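Local structure of outer membrane protein SusF (Bacteroides thetaiotaomicron, 4FE9) at residues A93-D96 with S97-E101; V344-A347 with G348-V352. The protein binds starch at the bacterial cell surface through its carbohydrate-binding modules, before the glycan is transported into the periplasm for degradation. One frame throughout, in Å; residues are numbered along the deposited sequence. Where two conformers were deposited one is given.

Interaction 1. Residues A93-D96 with S97-E101; sequences AQLD and SVTQE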
loop_
_atom_site.group_PDB
_atom_site.type_symbol
_atom_site.label_atom_id
_atom_site.label_comp_id
_atom_site.label_asym_id
_atom_site.label_seq_id
_atom_site.Cartn_x
_atom_site.Cartn_y
_atom_site.Cartn_z
ATOM N N ALA A 93 15.625 -1.049 -27.846
ATOM C CA ALA A 93 15.582 -0.175 -26.654
ATOM C C ALA A 93 14.135 0.084 -26.213
ATOM O O ALA A 93 13.853 0.169 -25.024
ATOM C CB ALA A 93 16.298 1.130 -26.933
ATOM N N GLN A 94 13.198 0.180 -27.162
ATOM C CA GLN A 94 11.821 0.499 -26.766
ATOM C C GLN A 94 11.086 -0.743 -26.313
ATOM O O GLN A 94 10.218 -0.662 -25.469
ATOM C CB GLN A 94 11.057 1.157 -27.894
ATOM C CG GLN A 94 11.737 2.373 -28.389
ATOM C CD GLN A 94 10.941 3.093 -29.445
ATOM O OE1 GLN A 94 10.561 2.512 -30.457
ATOM N NE2 GLN A 94 10.735 4.387 -29.244
ATOM N N LEU A 95 11.466 -1.903 -26.856
ATOM C CA LEU A 95 10.913 -3.170 -26.379
ATOM C C LEU A 95 11.343 -3.410 -24.915
ATOM O O LEU A 95 10.538 -3.758 -24.068
ATOM C CB LEU A 95 11.398 -4.322 -27.254
ATOM C CG LEU A 95 10.858 -5.718 -26.882
ATOM C CD1 LEU A 95 9.325 -5.767 -26.928
ATOM C CD2 LEU A 95 11.442 -6.760 -27.853
ATOM N N ASP A 96 12.608 -3.170 -24.653
ATOM C CA ASP A 96 13.172 -3.248 -23.298
ATOM C C ASP A 96 12.461 -2.274 -22.351
ATOM O O ASP A 96 11.918 -2.683 -21.353
ATOM C CB ASP A 96 14.694 -2.981 -23.385
ATOM C CG ASP A 96 15.411 -3.087 -22.023
ATOM O OD1 ASP A 96 15.007 -3.906 -21.165
ATOM O OD2 ASP A 96 16.358 -2.304 -21.804
ATOM N N SER A 97 12.288 -1.028 -22.792
ATOM C CA SER A 97 11.507 -0.028 -22.038
ATOM C C SER A 97 10.084 -0.484 -21.763
ATOM O O SER A 97 9.550 -0.304 -20.669
ATOM C CB SER A 97 11.484 1.317 -22.797
ATOM O OG SER A 97 12.734 1.961 -22.693
ATOM N N VAL A 98 9.426 -0.995 -22.779
ATOM C CA VAL A 98 8.046 -1.361 -22.603
ATOM C C VAL A 98 7.927 -2.578 -21.659
ATOM O O VAL A 98 6.975 -2.685 -20.879
ATOM C CB VAL A 98 7.359 -1.610 -23.989
ATOM C CG1 VAL A 98 6.062 -2.310 -23.807
ATOM C CG2 VAL A 98 7.133 -0.260 -24.702
ATOM N N THR A 99 8.912 -3.484 -21.721
ATOM C CA THR A 99 8.910 -4.673 -20.875
ATOM C C THR A 99 9.027 -4.249 -19.388
ATOM O O THR A 99 8.304 -4.766 -18.512
ATOM C CB THR A 99 10.119 -5.648 -21.238
ATOM O OG1 THR A 99 9.944 -6.164 -22.567
ATOM C CG2 THR A 99 10.155 -6.844 -20.257
ATOM N N GLN A 100 9.859 -3.238 -19.133
ATOM C CA GLN A 100 10.148 -2.843 -17.751
ATOM C C GLN A 100 8.958 -2.073 -17.163
ATOM O O GLN A 100 8.518 -2.376 -16.098
ATOM C CB GLN A 100 11.460 -2.037 -17.693
ATOM C CG GLN A 100 12.718 -2.865 -18.111
ATOM C CD GLN A 100 14.028 -2.089 -17.940
ATOM O OE1 GLN A 100 14.178 -1.347 -17.004
ATOM N NE2 GLN A 100 14.999 -2.347 -18.812
ATOM N N GLU A 101 8.300 -1.281 -17.990
ATOM C CA GLU A 101 7.005 -0.682 -17.617
ATOM C C GLU A 101 5.903 -1.689 -17.331
ATOM O O GLU A 101 5.306 -1.664 -16.259
ATOM C CB GLU A 101 6.538 0.308 -18.673
ATOM C CG GLU A 101 7.444 1.488 -18.778
ATOM C CD GLU A 101 7.213 2.505 -17.644
ATOM O OE1 GLU A 101 6.281 2.295 -16.805
ATOM O OE2 GLU A 101 7.959 3.521 -17.604
#
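A side-chain hydrogen bond bridging one turn of helix 92-102 joins Gln100 to Asp96; the helix connects strand 87-91 to strand 111-122 in the N-terminal domain. Gln100 NE2 donates to Asp96 OD1 at 2.8 Å, with an N-H...O angle of 163°. The acceptor lies in the plane of the amide, yet the donor comes to OD1 from above the carboxylate plane, and the two flat groups are turned 59° apart. Asp96 reaches this position because CG is anti to the backbone N (chi1 -178°), which carries the carboxylate toward the next turn. Gln100 OE1 bonds to Arg106 NE, so both ends of the amide are held and its rotation is fixed. With a leucine in place of Gln100, Asp96 OD1 and Arg106 NE would both probably lose a mate, leaving the carboxylate freer to turn.

Thr99 folds its hydroxyl back on the backbone instead. Its OG1 lies 2.9 Å from Leu95 O, above the carbonyl plane, while Thr99 N reaches the same oxygen from the opposite face. Leu95 and Thr99 pack on Leu113 and Leu140 of the sheet. Such i to i+4 side-chain bonds, and a hydroxyl doubling up on the carbonyl four residues back, are typical of an alpha-helix, here laid across the strands of an Ig-like domain.

Interaction 2. Residues V344-A347 with G348-V352; sequences VGIA and GWYLV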
loop_
_atom_site.group_PDB
_atom_site.type_symbol
_atom_site.label_atom_id
_atom_site.label_comp_id
_atom_site.label_asym_id
_atom_site.label_seq_id
_atom_site.Cartn_x
_atom_site.Cartn_y
_atom_site.Cartn_z
ATOM N N VAL A 344 -22.213 -0.761 6.672
ATOM C CA VAL A 344 -22.028 -1.965 7.411
ATOM C C VAL A 344 -23.294 -2.821 7.239
ATOM O O VAL A 344 -24.408 -2.309 7.362
ATOM C CB VAL A 344 -21.808 -1.666 8.925
ATOM C CG1 VAL A 344 -21.548 -2.948 9.671
ATOM C CG2 VAL A 344 -20.637 -0.685 9.106
ATOM N N GLY A 345 -23.112 -4.079 6.858
ATOM C CA GLY A 345 -24.258 -4.916 6.464
ATOM C C GLY A 345 -24.776 -5.834 7.567
ATOM O O GLY A 345 -25.986 -6.128 7.631
ATOM N N ILE A 346 -23.843 -6.355 8.370
ATOM C CA ILE A 346 -24.140 -7.263 9.464
ATOM C C ILE A 346 -24.063 -6.527 10.840
ATOM O O ILE A 346 -22.959 -6.120 11.282
ATOM C CB ILE A 346 -23.128 -8.406 9.456
ATOM C CG1 ILE A 346 -23.137 -9.104 8.091
ATOM C CG2 ILE A 346 -23.359 -9.358 10.606
ATOM C CD1 ILE A 346 -22.188 -10.230 7.987
ATOM N N ALA A 347 -25.202 -6.436 11.543
ATOM C CA ALA A 347 -25.259 -5.725 12.838
ATOM C C ALA A 347 -24.343 -6.374 13.861
ATOM O O ALA A 347 -24.053 -7.557 13.772
ATOM C CB ALA A 347 -26.706 -5.653 13.373
ATOM N N GLY A 348 -23.777 -5.562 14.750
ATOM C CA GLY A 348 -22.925 -6.103 15.820
ATOM C C GLY A 348 -21.937 -5.088 16.384
ATOM O O GLY A 348 -21.918 -3.923 15.968
ATOM N N TRP A 349 -21.257 -5.493 17.458
ATOM C CA TRP A 349 -20.096 -4.777 17.991
ATOM C C TRP A 349 -18.871 -5.140 17.192
ATOM O O TRP A 349 -18.574 -6.322 17.017
ATOM C CB TRP A 349 -19.877 -5.137 19.484
ATOM C CG TRP A 349 -20.923 -4.507 20.417
ATOM C CD1 TRP A 349 -22.093 -5.075 20.850
ATOM C CD2 TRP A 349 -20.902 -3.180 20.968
ATOM N NE1 TRP A 349 -22.850 -4.138 21.532
ATOM C CE2 TRP A 349 -22.084 -3.018 21.724
ATOM C CE3 TRP A 349 -19.968 -2.136 20.940
ATOM C CZ2 TRP A 349 -22.380 -1.839 22.403
ATOM C CZ3 TRP A 349 -20.248 -0.981 21.641
ATOM C CH2 TRP A 349 -21.448 -0.837 22.361
ATOM N N TYR A 350 -18.100 -4.124 16.793
ATOM C CA TYR A 350 -16.852 -4.338 16.054
ATOM C C TYR A 350 -15.724 -3.469 16.624
ATOM O O TYR A 350 -15.953 -2.337 17.003
ATOM C CB TYR A 350 -17.062 -3.977 14.579
ATOM C CG TYR A 350 -18.098 -4.860 13.872
ATOM C CD1 TYR A 350 -17.804 -6.165 13.534
ATOM C CD2 TYR A 350 -19.355 -4.375 13.562
ATOM C CE1 TYR A 350 -18.748 -6.976 12.912
ATOM C CE2 TYR A 350 -20.297 -5.172 12.920
ATOM C CZ TYR A 350 -19.975 -6.463 12.586
ATOM O OH TYR A 350 -20.920 -7.276 11.965
ATOM N N LEU A 351 -14.537 -4.035 16.717
ATOM C CA LEU A 351 -13.296 -3.249 16.784
ATOM C C LEU A 351 -12.973 -2.656 15.418
ATOM O O LEU A 351 -12.675 -3.398 14.459
ATOM C CB LEU A 351 -12.114 -4.115 17.268
ATOM C CG LEU A 351 -10.775 -3.339 17.467
ATOM C CD1 LEU A 351 -9.938 -3.892 18.606
ATOM C CD2 LEU A 351 -9.969 -3.289 16.227
ATOM N N VAL A 352 -13.150 -1.342 15.296
ATOM C CA VAL A 352 -12.808 -0.639 14.093
ATOM C C VAL A 352 -11.354 -0.137 14.162
ATOM O O VAL A 352 -10.953 0.512 15.144
ATOM C CB VAL A 352 -13.731 0.544 13.900
ATOM C CG1 VAL A 352 -13.324 1.333 12.690
ATOM C CG2 VAL A 352 -15.202 0.054 13.745
#
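Tyr350 reaches back to the backbone of Ile346, four residues earlier, in the arrangement known as a tyrosine corner, a feature of Greek-key and Ig-like beta folds. Here it ties the loop after strand 341-343 to the start of strand 348-357 in the second carbohydrate-binding module. Gly348, two residues before the tyrosine, has phi 157° and psi 173°, at which a CB would collide with Ala347 O. Backbone hydrogen bonds tie Gly345 and Ile346 to Ala333, and the Tyr350 side chain also touches Phe301 of strand 294-301. From CB that side chain sets off toward the loop, CG lying beside the backbone N and opposite the carbonyl carbon (chi1 -63°). Farther along the ring, CE2 meets Val344 CG1 at 4.1 Å, an apolar touch made obliquely to the ring. CE2 and CZ each come within 3.3 Å of Ile346 O, which sits at the ring edge and in its plane. The hydroxyl at the tip donates to that carbonyl oxygen; the modelled separation of OH and Ile346 O, 2.4 Å, is very short and its exact value doubtful. Beside this bond, Tyr350 OH lies 3.5 Å from Ile346 CG2.

How the interactions relate
Both contacts are local, each made within one continuous stretch of chain between residues four apart, but they sit in separate domains. Interaction 1 comes first along the chain, in a helix of the N-terminal domain; interaction 2 follows in carbohydrate-binding module 2, where a loop becomes a strand of an eight-stranded antiparallel sheet. Their centres are 47 Å apart and their nearest atoms about 35 Å, on opposite sides of the chain's centre, so neither touches the other. Module 1 comes between them in sequence, and Gln100 and Glu101 pack against its Phe224. Each contact lies away from the glucose- and sodium-binding sites.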